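Local coordinates for protein 6-phospho-beta-glucosidase BglT (Thermotoga maritima, PDB 1UP7) that hydrolyses cellobiose 6'-phosphate to glucose 6-phosphate and glucose, with NAD+ and a manganese ion as cofactors, at residues A6-G11 and D65-A70; F79-G84 and E123-T128; H146-V151 and E158-L163. All coordinates share one frame; numbering follows the deposited sequence.

In the fold
The three contacts run in series along the Rossmann-like domain and share its six-stranded parallel sheet. Contacts 1 and 2 lie side by side, their centres about 10 Å apart, and both touch NAD. They meet where Gln80 N, just past strand 76-79, bonds Ile8 O (2.9 Å), and where Phe67 packs on Tyr125. Contact 3 lies about 12 Å from contact 2 and about 19 Å from contact 1, centre to centre. Packing continues from contact 2 into it, with Phe79 CE2 3.8 Å from Phe160 CE2. It is set back from the cofactor: the Ile147 side chain is about 7 Å from NAD and about 11 Å from the bound glucose 6-phosphate.

Contact 1. Residues A6-G11 and D65-A70; sequences AVIGGG and DTFEGA. With NAD (nicotinamide-adenine-dinucleotide), chain I.
The carbonyl oxygen of Ala70 accepts a hydrogen bond from Arg4 NH1, which also bonds Gly69 O, and the methyl of Ala6 packs against the same oxygen, Ala6 CB to Ala70 O 3.3 Å. The two alanine methyls, Ala6 CB and Ala70 CB, lie 4.2 Å apart. With no bulk beyond CB on either residue, the backbones approach to 5.6 Å between the CA atoms of Ala6 and Ala70. Further along the strand, Ile8 spreads over the same helical turn. Its CD1 reaches Ala70 CB at 4.1 Å, and its CG1 and CG2 branches both meet the Phe67 ring, CG2 lying at the ring edge in its plane. The two side chains cross at about a right angle. Phe67 CG is anti to the backbone N (chi1 -179°), which brings the end of the ring nearer the strand, with Phe67 CE2 3.7 Å from Ile8 CG1. Thr66 is the N-cap of this short helix, its OG1 accepting from Gly69 N at 3.1 Å. Past Ile8 the strand runs into a glycine-rich turn of the kind that carries the dinucleotide in Rossmann folds. Gly9, whose CA faces NAD O4B, has backbone angles (phi 102°) that by themselves call for glycine. Gly11 C comes to 3.3 Å from NAD O3B, which a CB on Gly11 would run into. Strand 4-8 is bonded on its flanks to strands 33-37 and 76-79. Helix 67-71 covers one face of it, and Phe67 continues onto helix 109-131, where its ring stacks with Tyr125.

Contact 2. Residues F79-G84 and E123-T128; sequences FQFRPG and EEYVDT. With NAD (nicotinamide-adenine-dinucleotide), chain I.
This is a buried, largely aromatic contact between the loop that follows strand 76-79 and the long helix 109-131, and it opens directly onto the NAD site. At its heart Tyr125 turns its ring edge toward the face of Phe81 in an offset edge-to-face pair, centroids 5.3 Å apart and planes at 84°. The touching atoms lie on the rim of both rings, with Phe81 CZ 3.7 Å from Tyr125 CD2. Phe81 CG stands between its backbone N and carbonyl carbon (chi1 56°), which carries the ring back toward the helix, while its CB lies against the adenine at NAD C4A. Phe79 packs against both of these residues: its CZ reaches Tyr125 CB at 3.6 Å, and one face takes Phe81 CE1 near the rim. Val126 CG2 adds a looser touch at Phe79 CE2. Packed in this way, Tyr125 presents its hydroxyl to the adenine and donates a hydrogen bond from OH to NAD N1A at 2.7 Å. The next residue of the loop after Phe81, Arg82, grips the pyrophosphate. NE bonds the bridging NAD O3 at 3.0 Å and also O1A, and NH2 bonds NAD O1N at 2.8 Å, while C3D of the nicotinamide ribose covers the centre of one guanidinium face. NH1 is engaged in a salt bridge with Glu105. Helix 109-131 thus bonds the adenine through Tyr125 while the loop packs on it with Phe81 and binds the pyrophosphate with Arg82, at the carboxyl end of a parallel-sheet strand, where Rossmann folds bind dinucleotides.

Contact 3. Residues H146-V151 and E158-L163; sequences HITEFV and EKFIGL
Phe160 turns one ring face to Val151 and an edge to Thr148, locking helix 144-155 onto strand 160-162. These two elements form the second half of a beta-alpha-beta unit that starts with strand 136-139, within the Rossmann-like sheet. The helix runs nearly antiparallel to the strand, at 160°, with the short axes 8.0 Å apart. Val151 crosses the phenyl group at about a right angle and sets CG2 over the ring centre, 3.7 Å from the centroid and 12° off the normal, a CH-pi contact. Its other methyl, CG1, settles against Phe160 CB at 3.6 Å. The ring reaches this place because Phe160 CG is anti to the backbone N (chi1 -173°), which extends it from the strand toward the helix. One turn earlier, Ile147 meets the far corner obliquely, CG2 to CZ 3.6 Å, while its longer branch leads away. At the neighbouring ring atom, Thr148 OG1 lies at the edge, in the ring plane, 3.6 Å from Phe160 CE1. The hydroxyl is bonded to Ser144 O of the same helix. Thr148 and Gly162 have the nearest CA atoms of the two segments, and with no side chain on Gly162 the Thr148 OG1 comes to 3.2 Å from Gly162 CA.

Contact 1. Residues A6-G11 and D65-A70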
loop_
_atom_site.group_PDB
_atom_site.type_symbol
_atom_site.label_atom_id
_atom_site.label_comp_id
_atom_site.label_asym_id
_atom_site.label_seq_id
_atom_site.Cartn_x
_atom_site.Cartn_y
_atom_site.Cartn_z
ATOM N N ALA A 6 -5.251 -28.124 25.977
ATOM C CA ALA A 6 -5.864 -27.463 27.131
ATOM C C ALA A 6 -7.178 -26.779 26.747
ATOM O O ALA A 6 -7.303 -26.194 25.661
ATOM C CB ALA A 6 -4.902 -26.444 27.793
ATOM N N VAL A 7 -8.159 -26.886 27.638
ATOM C CA VAL A 7 -9.459 -26.273 27.449
ATOM C C VAL A 7 -9.734 -25.312 28.616
ATOM O O VAL A 7 -9.868 -25.748 29.777
ATOM C CB VAL A 7 -10.609 -27.323 27.344
ATOM C CG1 VAL A 7 -11.973 -26.615 27.199
ATOM C CG2 VAL A 7 -10.388 -28.292 26.228
ATOM N N ILE A 8 -9.809 -24.018 28.305
ATOM C CA ILE A 8 -9.944 -22.975 29.324
ATOM C C ILE A 8 -11.417 -22.518 29.339
ATOM O O ILE A 8 -11.926 -21.947 28.368
ATOM C CB ILE A 8 -8.954 -21.801 29.057
ATOM C CG1 ILE A 8 -7.564 -22.326 28.671
ATOM C CG2 ILE A 8 -8.854 -20.868 30.242
ATOM C CD1 ILE A 8 -6.892 -23.244 29.672
ATOM N N GLY A 9 -12.085 -22.816 30.450
ATOM C CA GLY A 9 -13.523 -22.697 30.575
ATOM C C GLY A 9 -14.199 -24.065 30.458
ATOM O O GLY A 9 -15.243 -24.204 29.809
ATOM N N GLY A 10 -13.607 -25.075 31.095
ATOM C CA GLY A 10 -14.100 -26.432 31.018
ATOM C C GLY A 10 -15.538 -26.613 31.478
ATOM O O GLY A 10 -16.234 -27.538 31.044
ATOM N N GLY A 11 -16.002 -25.731 32.352
ATOM C CA GLY A 11 -17.376 -25.794 32.807
ATOM C C GLY A 11 -18.421 -25.325 31.810
ATOM O O GLY A 11 -19.601 -25.381 32.135
ATOM N N ASP A 65 -5.961 -27.371 38.549
ATOM C CA ASP A 65 -6.400 -26.325 39.477
ATOM C C ASP A 65 -6.008 -24.924 39.042
ATOM O O ASP A 65 -6.556 -23.979 39.562
ATOM C CB ASP A 65 -5.862 -26.585 40.899
ATOM C CG ASP A 65 -6.567 -27.733 41.602
ATOM O OD1 ASP A 65 -7.754 -27.973 41.299
ATOM O OD2 ASP A 65 -5.999 -28.440 42.484
ATOM N N THR A 66 -5.063 -24.802 38.112
ATOM C CA THR A 66 -4.575 -23.503 37.669
ATOM C C THR A 66 -4.569 -23.411 36.143
ATOM O O THR A 66 -4.522 -24.422 35.455
ATOM C CB THR A 66 -3.169 -23.302 38.204
ATOM O OG1 THR A 66 -2.341 -24.365 37.701
ATOM C CG2 THR A 66 -3.143 -23.432 39.768
ATOM N N PHE A 67 -4.588 -22.186 35.632
ATOM C CA PHE A 67 -4.384 -21.944 34.221
ATOM C C PHE A 67 -3.008 -22.461 33.778
ATOM O O PHE A 67 -2.901 -23.154 32.763
ATOM C CB PHE A 67 -4.550 -20.445 33.913
ATOM C CG PHE A 67 -4.364 -20.125 32.473
ATOM C CD1 PHE A 67 -3.095 -19.885 31.970
ATOM C CD2 PHE A 67 -5.446 -20.115 31.601
ATOM C CE1 PHE A 67 -2.913 -19.627 30.616
ATOM C CE2 PHE A 67 -5.249 -19.843 30.252
ATOM C CZ PHE A 67 -3.971 -19.602 29.771
ATOM N N GLU A 68 -1.971 -22.109 34.541
ATOM C CA GLU A 68 -0.597 -22.441 34.172
ATOM C C GLU A 68 -0.432 -23.961 34.025
ATOM O O GLU A 68 0.151 -24.451 33.069
ATOM C CB GLU A 68 0.389 -21.875 35.202
ATOM C CG GLU A 68 1.843 -22.071 34.769
ATOM C CD GLU A 68 2.806 -21.003 35.327
ATOM O OE1 GLU A 68 2.374 -19.810 35.475
ATOM O OE2 GLU A 68 3.999 -21.370 35.604
ATOM N N GLY A 69 -0.989 -24.692 34.986
ATOM C CA GLY A 69 -0.961 -26.144 34.984
ATOM C C GLY A 69 -1.667 -26.762 33.781
ATOM O O GLY A 69 -1.311 -27.851 33.337
ATOM N N ALA A 70 -2.660 -26.060 33.244
ATOM C CA ALA A 70 -3.366 -26.550 32.089
ATOM C C ALA A 70 -2.554 -26.371 30.798
ATOM O O ALA A 70 -2.516 -27.296 29.982
ATOM C CB ALA A 70 -4.779 -25.921 32.002
HETATM P PA NAD I . -20.288 -19.794 29.969
HETATM O O1A NAD I . -20.924 -18.746 30.791
HETATM O O2A NAD I . -20.803 -21.230 30.205
HETATM O O5B NAD I . -18.712 -19.688 30.329
HETATM C C5B NAD I . -17.870 -20.790 30.108
HETATM C C4B NAD I . -17.032 -21.070 31.348
HETATM O O4B NAD I . -16.030 -20.068 31.511
HETATM C C3B NAD I . -17.807 -21.116 32.659
HETATM O O3B NAD I . -17.686 -22.426 33.191
HETATM C C2B NAD I . -17.118 -20.086 33.556
HETATM O O2B NAD I . -17.003 -20.529 34.893
HETATM C C1B NAD I . -15.745 -20.023 32.913
HETATM N N9A NAD I . -14.979 -18.811 33.192
HETATM C C8A NAD I . -15.410 -17.511 33.377
HETATM N N7A NAD I . -14.302 -16.761 33.564
HETATM C C5A NAD I . -13.197 -17.521 33.451
HETATM C C6A NAD I . -11.836 -17.268 33.566
HETATM N N6A NAD I . -11.370 -16.049 33.820
HETATM N N1A NAD I . -10.937 -18.317 33.417
HETATM C C2A NAD I . -11.392 -19.603 33.175
HETATM N N3A NAD I . -12.742 -19.844 33.095
HETATM C C4A NAD I . -13.617 -18.822 33.232
HETATM O O3 NAD I . -20.517 -19.347 28.440
HETATM P PN NAD I . -20.474 -20.245 27.114
HETATM O O1N NAD I . -21.835 -20.082 26.544
HETATM O O2N NAD I . -19.925 -21.568 27.319
HETATM O O5D NAD I . -19.395 -19.515 26.187
HETATM C C5D NAD I . -18.114 -19.093 26.620
HETATM C C4D NAD I . -17.587 -18.065 25.607
HETATM O O4D NAD I . -17.447 -18.603 24.293
HETATM C C3D NAD I . -18.522 -16.873 25.460
HETATM O O3D NAD I . -17.693 -15.754 25.378
HETATM C C2D NAD I . -19.252 -17.110 24.142
HETATM O O2D NAD I . -19.674 -15.936 23.468
HETATM C C1D NAD I . -18.288 -17.951 23.336
HETATM N N1N NAD I . -18.999 -19.059 22.691
HETATM C C2N NAD I . -18.469 -20.307 22.929
HETATM C C3N NAD I . -19.030 -21.438 22.389
HETATM C C7N NAD I . -18.407 -22.777 22.709
HETATM O O7N NAD I . -18.184 -23.771 21.726
HETATM N N7N NAD I . -18.044 -23.012 23.979
HETATM C C4N NAD I . -20.161 -21.275 21.585
HETATM C C5N NAD I . -20.715 -20.006 21.323
HETATM C C6N NAD I . -20.111 -18.885 21.893
#

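Contact 2. Residues F79-G84 and E123-T128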
loop_
_atom_site.group_PDB
_atom_site.type_symbol
_atom_site.label_atom_id
_atom_site.label_comp_id
_atom_site.label_asym_id
_atom_site.label_seq_id
_atom_site.Cartn_x
_atom_site.Cartn_y
_atom_site.Cartn_z
ATOM N N PHE A 79 -9.579 -21.233 24.165
ATOM C CA PHE A 79 -10.260 -20.225 24.984
ATOM C C PHE A 79 -11.749 -20.329 24.755
ATOM O O PHE A 79 -12.236 -20.053 23.649
ATOM C CB PHE A 79 -9.832 -18.797 24.609
ATOM C CG PHE A 79 -8.510 -18.390 25.157
ATOM C CD1 PHE A 79 -7.702 -19.304 25.863
ATOM C CD2 PHE A 79 -8.046 -17.097 24.950
ATOM C CE1 PHE A 79 -6.454 -18.923 26.351
ATOM C CE2 PHE A 79 -6.797 -16.689 25.460
ATOM C CZ PHE A 79 -6.006 -17.610 26.162
ATOM N N GLN A 80 -12.475 -20.665 25.810
ATOM C CA GLN A 80 -13.907 -20.916 25.709
ATOM C C GLN A 80 -14.598 -20.462 27.014
ATOM O O GLN A 80 -15.673 -20.930 27.394
ATOM C CB GLN A 80 -14.075 -22.396 25.346
ATOM C CG GLN A 80 -14.981 -23.162 26.167
ATOM C CD GLN A 80 -14.874 -24.663 25.981
ATOM O OE1 GLN A 80 -14.528 -25.146 24.920
ATOM N NE2 GLN A 80 -15.265 -25.400 27.006
ATOM N N PHE A 81 -13.966 -19.513 27.680
ATOM C CA PHE A 81 -14.482 -18.906 28.916
ATOM C C PHE A 81 -15.241 -17.605 28.648
ATOM O O PHE A 81 -14.992 -16.916 27.678
ATOM C CB PHE A 81 -13.338 -18.644 29.922
ATOM C CG PHE A 81 -12.228 -17.804 29.376
ATOM C CD1 PHE A 81 -11.187 -18.385 28.656
ATOM C CD2 PHE A 81 -12.229 -16.413 29.568
ATOM C CE1 PHE A 81 -10.149 -17.598 28.146
ATOM C CE2 PHE A 81 -11.203 -15.620 29.054
ATOM C CZ PHE A 81 -10.168 -16.215 28.329
ATOM N N ARG A 82 -16.173 -17.278 29.519
ATOM C CA ARG A 82 -16.910 -16.037 29.407
ATOM C C ARG A 82 -16.487 -15.101 30.534
ATOM O O ARG A 82 -16.882 -15.306 31.671
ATOM C CB ARG A 82 -18.408 -16.316 29.494
ATOM C CG ARG A 82 -19.321 -15.124 29.197
ATOM C CD ARG A 82 -20.799 -15.433 29.438
ATOM N NE ARG A 82 -21.298 -16.463 28.537
ATOM C CZ ARG A 82 -21.651 -16.240 27.270
ATOM N NH1 ARG A 82 -21.574 -15.005 26.747
ATOM N NH2 ARG A 82 -22.082 -17.244 26.532
ATOM N N PRO A 83 -15.688 -14.081 30.236
ATOM C CA PRO A 83 -15.328 -13.094 31.255
ATOM C C PRO A 83 -16.587 -12.450 31.851
ATOM O O PRO A 83 -17.452 -11.973 31.110
ATOM C CB PRO A 83 -14.467 -12.074 30.488
ATOM C CG PRO A 83 -13.975 -12.835 29.234
ATOM C CD PRO A 83 -15.082 -13.787 28.931
ATOM N N GLY A 84 -16.701 -12.497 33.174
ATOM C CA GLY A 84 -17.832 -11.945 33.891
ATOM C C GLY A 84 -19.065 -12.809 33.967
ATOM O O GLY A 84 -20.033 -12.402 34.597
ATOM N N GLU A 123 -4.873 -10.920 28.244
ATOM C CA GLU A 123 -3.527 -10.403 28.371
ATOM C C GLU A 123 -2.706 -11.304 29.273
ATOM O O GLU A 123 -1.593 -11.719 28.922
ATOM C CB GLU A 123 -3.532 -8.972 28.939
ATOM C CG GLU A 123 -2.869 -8.000 27.999
ATOM C CD GLU A 123 -2.866 -6.575 28.484
ATOM O OE1 GLU A 123 -3.835 -6.167 29.166
ATOM O OE2 GLU A 123 -1.862 -5.872 28.165
ATOM N N GLU A 124 -3.281 -11.634 30.424
ATOM C CA GLU A 124 -2.626 -12.485 31.411
ATOM C C GLU A 124 -2.418 -13.896 30.858
ATOM O O GLU A 124 -1.309 -14.456 30.949
ATOM C CB GLU A 124 -3.463 -12.503 32.709
ATOM C CG GLU A 124 -2.682 -12.887 33.970
ATOM C CD GLU A 124 -3.584 -13.527 35.049
ATOM O OE1 GLU A 124 -4.172 -12.780 35.914
ATOM O OE2 GLU A 124 -3.715 -14.784 35.033
ATOM N N TYR A 125 -3.470 -14.447 30.255
ATOM C CA TYR A 125 -3.438 -15.795 29.711
ATOM C C TYR A 125 -2.450 -15.954 28.538
ATOM O O TYR A 125 -1.673 -16.918 28.535
ATOM C CB TYR A 125 -4.867 -16.245 29.332
ATOM C CG TYR A 125 -5.789 -16.613 30.504
ATOM C CD1 TYR A 125 -5.303 -16.705 31.836
ATOM C CD2 TYR A 125 -7.141 -16.900 30.270
ATOM C CE1 TYR A 125 -6.141 -17.081 32.899
ATOM C CE2 TYR A 125 -7.995 -17.281 31.309
ATOM C CZ TYR A 125 -7.494 -17.355 32.623
ATOM O OH TYR A 125 -8.360 -17.723 33.617
ATOM N N VAL A 126 -2.455 -15.024 27.574
ATOM C CA VAL A 126 -1.533 -15.086 26.442
ATOM C C VAL A 126 -0.097 -14.938 26.960
ATOM O O VAL A 126 0.812 -15.632 26.501
ATOM C CB VAL A 126 -1.860 -13.995 25.379
ATOM C CG1 VAL A 126 -0.677 -13.782 24.433
ATOM C CG2 VAL A 126 -3.203 -14.332 24.642
ATOM N N ASP A 127 0.107 -14.065 27.942
ATOM C CA ASP A 127 1.450 -13.914 28.504
ATOM C C ASP A 127 1.971 -15.220 29.125
ATOM O O ASP A 127 3.119 -15.607 28.906
ATOM C CB ASP A 127 1.563 -12.743 29.487
ATOM C CG ASP A 127 3.012 -12.410 29.810
ATOM O OD1 ASP A 127 3.734 -11.913 28.911
ATOM O OD2 ASP A 127 3.535 -12.641 30.926
ATOM N N THR A 128 1.120 -15.918 29.861
ATOM C CA THR A 128 1.507 -17.198 30.440
ATOM C C THR A 128 1.787 -18.261 29.362
ATOM O O THR A 128 2.769 -19.016 29.475
ATOM C CB THR A 128 0.416 -17.712 31.433
ATOM O OG1 THR A 128 0.272 -16.775 32.490
ATOM C CG2 THR A 128 0.868 -18.961 32.176
HETATM P PA NAD I . -20.288 -19.794 29.969
HETATM O O1A NAD I . -20.924 -18.746 30.791
HETATM O O2A NAD I . -20.803 -21.230 30.205
HETATM O O5B NAD I . -18.712 -19.688 30.329
HETATM C C5B NAD I . -17.870 -20.790 30.108
HETATM C C4B NAD I . -17.032 -21.070 31.348
HETATM O O4B NAD I . -16.030 -20.068 31.511
HETATM C C3B NAD I . -17.807 -21.116 32.659
HETATM O O3B NAD I . -17.686 -22.426 33.191
HETATM C C2B NAD I . -17.118 -20.086 33.556
HETATM O O2B NAD I . -17.003 -20.529 34.893
HETATM C C1B NAD I . -15.745 -20.023 32.913
HETATM N N9A NAD I . -14.979 -18.811 33.192
HETATM C C8A NAD I . -15.410 -17.511 33.377
HETATM N N7A NAD I . -14.302 -16.761 33.564
HETATM C C5A NAD I . -13.197 -17.521 33.451
HETATM C C6A NAD I . -11.836 -17.268 33.566
HETATM N N6A NAD I . -11.370 -16.049 33.820
HETATM N N1A NAD I . -10.937 -18.317 33.417
HETATM C C2A NAD I . -11.392 -19.603 33.175
HETATM N N3A NAD I . -12.742 -19.844 33.095
HETATM C C4A NAD I . -13.617 -18.822 33.232
HETATM O O3 NAD I . -20.517 -19.347 28.440
HETATM P PN NAD I . -20.474 -20.245 27.114
HETATM O O1N NAD I . -21.835 -20.082 26.544
HETATM O O2N NAD I . -19.925 -21.568 27.319
HETATM O O5D NAD I . -19.395 -19.515 26.187
HETATM C C5D NAD I . -18.114 -19.093 26.620
HETATM C C4D NAD I . -17.587 -18.065 25.607
HETATM O O4D NAD I . -17.447 -18.603 24.293
HETATM C C3D NAD I . -18.522 -16.873 25.460
HETATM O O3D NAD I . -17.693 -15.754 25.378
HETATM C C2D NAD I . -19.252 -17.110 24.142
HETATM O O2D NAD I . -19.674 -15.936 23.468
HETATM C C1D NAD I . -18.288 -17.951 23.336
HETATM N N1N NAD I . -18.999 -19.059 22.691
HETATM C C2N NAD I . -18.469 -20.307 22.929
HETATM C C3N NAD I . -19.030 -21.438 22.389
HETATM C C7N NAD I . -18.407 -22.777 22.709
HETATM O O7N NAD I . -18.184 -23.771 21.726
HETATM N N7N NAD I . -18.044 -23.012 23.979
HETATM C C4N NAD I . -20.161 -21.275 21.585
HETATM C C5N NAD I . -20.715 -20.006 21.323
HETATM C C6N NAD I . -20.111 -18.885 21.893
#

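Contact 3. Residues H146-V151 and E158-L163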
loop_
_atom_site.group_PDB
_atom_site.type_symbol
_atom_site.label_atom_id
_atom_site.label_comp_id
_atom_site.label_asym_id
_atom_site.label_seq_id
_atom_site.Cartn_x
_atom_site.Cartn_y
_atom_site.Cartn_z
ATOM N N HIS A 146 -12.600 -9.349 17.649
ATOM C CA HIS A 146 -12.032 -8.182 18.310
ATOM C C HIS A 146 -10.840 -8.577 19.204
ATOM O O HIS A 146 -9.805 -7.898 19.245
ATOM C CB HIS A 146 -13.102 -7.468 19.129
ATOM C CG HIS A 146 -12.721 -6.091 19.584
ATOM N ND1 HIS A 146 -13.622 -5.250 20.203
ATOM C CD2 HIS A 146 -11.543 -5.410 19.528
ATOM C CE1 HIS A 146 -13.018 -4.114 20.518
ATOM N NE2 HIS A 146 -11.762 -4.180 20.110
ATOM N N ILE A 147 -10.986 -9.700 19.893
ATOM C CA ILE A 147 -9.930 -10.221 20.735
ATOM C C ILE A 147 -8.764 -10.663 19.880
ATOM O O ILE A 147 -7.625 -10.445 20.233
ATOM C CB ILE A 147 -10.491 -11.341 21.680
ATOM C CG1 ILE A 147 -11.408 -10.699 22.723
ATOM C CG2 ILE A 147 -9.327 -12.111 22.423
ATOM C CD1 ILE A 147 -12.336 -11.656 23.413
ATOM N N THR A 148 -9.043 -11.228 18.709
ATOM C CA THR A 148 -7.954 -11.593 17.802
ATOM C C THR A 148 -7.216 -10.373 17.310
ATOM O O THR A 148 -5.992 -10.400 17.259
ATOM C CB THR A 148 -8.485 -12.407 16.594
ATOM O OG1 THR A 148 -9.230 -13.512 17.082
ATOM C CG2 THR A 148 -7.378 -13.053 15.841
ATOM N N GLU A 149 -7.944 -9.305 16.944
ATOM C CA GLU A 149 -7.306 -8.045 16.556
ATOM C C GLU A 149 -6.349 -7.622 17.669
ATOM O O GLU A 149 -5.213 -7.245 17.430
ATOM C CB GLU A 149 -8.334 -6.936 16.332
ATOM C CG GLU A 149 -7.754 -5.536 16.070
ATOM C CD GLU A 149 -6.970 -5.415 14.760
ATOM O OE1 GLU A 149 -7.341 -6.053 13.758
ATOM O OE2 GLU A 149 -5.977 -4.666 14.726
ATOM N N PHE A 150 -6.836 -7.695 18.897
ATOM C CA PHE A 150 -6.063 -7.290 20.049
ATOM C C PHE A 150 -4.804 -8.156 20.256
ATOM O O PHE A 150 -3.691 -7.609 20.403
ATOM C CB PHE A 150 -6.969 -7.307 21.275
ATOM C CG PHE A 150 -6.262 -7.110 22.585
ATOM C CD1 PHE A 150 -5.642 -5.898 22.889
ATOM C CD2 PHE A 150 -6.277 -8.128 23.544
ATOM C CE1 PHE A 150 -5.024 -5.692 24.147
ATOM C CE2 PHE A 150 -5.673 -7.952 24.775
ATOM C CZ PHE A 150 -5.050 -6.725 25.094
ATOM N N VAL A 151 -4.966 -9.480 20.241
ATOM C CA VAL A 151 -3.833 -10.366 20.431
ATOM C C VAL A 151 -2.816 -10.334 19.280
ATOM O O VAL A 151 -1.598 -10.264 19.533
ATOM C CB VAL A 151 -4.237 -11.819 20.686
ATOM C CG1 VAL A 151 -2.959 -12.697 20.846
ATOM C CG2 VAL A 151 -5.154 -11.925 21.918
ATOM N N GLU A 158 1.552 -14.450 17.586
ATOM C CA GLU A 158 1.173 -14.890 16.251
ATOM C C GLU A 158 0.168 -16.047 16.241
ATOM O O GLU A 158 -0.794 -16.032 15.477
ATOM C CB GLU A 158 2.404 -15.279 15.425
ATOM C CG GLU A 158 1.962 -15.770 14.049
ATOM C CD GLU A 158 3.081 -15.941 13.039
ATOM O OE1 GLU A 158 4.212 -16.364 13.426
ATOM O OE2 GLU A 158 2.794 -15.670 11.838
ATOM N N LYS A 159 0.382 -17.029 17.105
ATOM C CA LYS A 159 -0.416 -18.248 17.121
ATOM C C LYS A 159 -1.676 -18.107 17.940
ATOM O O LYS A 159 -1.917 -18.874 18.885
ATOM C CB LYS A 159 0.416 -19.415 17.637
ATOM C CG LYS A 159 1.419 -19.919 16.605
ATOM C CD LYS A 159 2.782 -19.907 17.143
ATOM C CE LYS A 159 3.221 -21.301 17.494
ATOM N NZ LYS A 159 2.568 -21.698 18.753
ATOM N N PHE A 160 -2.498 -17.129 17.560
ATOM C CA PHE A 160 -3.797 -16.945 18.163
ATOM C C PHE A 160 -4.811 -16.901 17.036
ATOM O O PHE A 160 -4.819 -15.971 16.199
ATOM C CB PHE A 160 -3.808 -15.657 18.957
ATOM C CG PHE A 160 -5.069 -15.432 19.765
ATOM C CD1 PHE A 160 -6.241 -14.923 19.153
ATOM C CD2 PHE A 160 -5.088 -15.688 21.144
ATOM C CE1 PHE A 160 -7.388 -14.682 19.898
ATOM C CE2 PHE A 160 -6.266 -15.440 21.919
ATOM C CZ PHE A 160 -7.398 -14.944 21.303
ATOM N N ILE A 161 -5.664 -17.919 17.008
ATOM C CA ILE A 161 -6.616 -18.079 15.935
ATOM C C ILE A 161 -8.023 -17.890 16.450
ATOM O O ILE A 161 -8.483 -18.684 17.273
ATOM C CB ILE A 161 -6.464 -19.476 15.292
ATOM C CG1 ILE A 161 -5.016 -19.712 14.872
ATOM C CG2 ILE A 161 -7.414 -19.621 14.121
ATOM C CD1 ILE A 161 -4.747 -21.165 14.338
ATOM N N GLY A 162 -8.695 -16.858 15.953
ATOM C CA GLY A 162 -10.059 -16.563 16.350
ATOM C C GLY A 162 -11.030 -17.369 15.519
ATOM O O GLY A 162 -10.907 -17.463 14.287
ATOM N N LEU A 163 -11.998 -17.958 16.197
ATOM C CA LEU A 163 -12.993 -18.800 15.545
ATOM C C LEU A 163 -14.383 -18.323 15.885
ATOM O O LEU A 163 -14.580 -17.666 16.881
ATOM C CB LEU A 163 -12.845 -20.220 16.039
ATOM C CG LEU A 163 -12.666 -21.320 15.031
ATOM C CD1 LEU A 163 -11.468 -21.011 14.161
ATOM C CD2 LEU A 163 -12.480 -22.606 15.790
#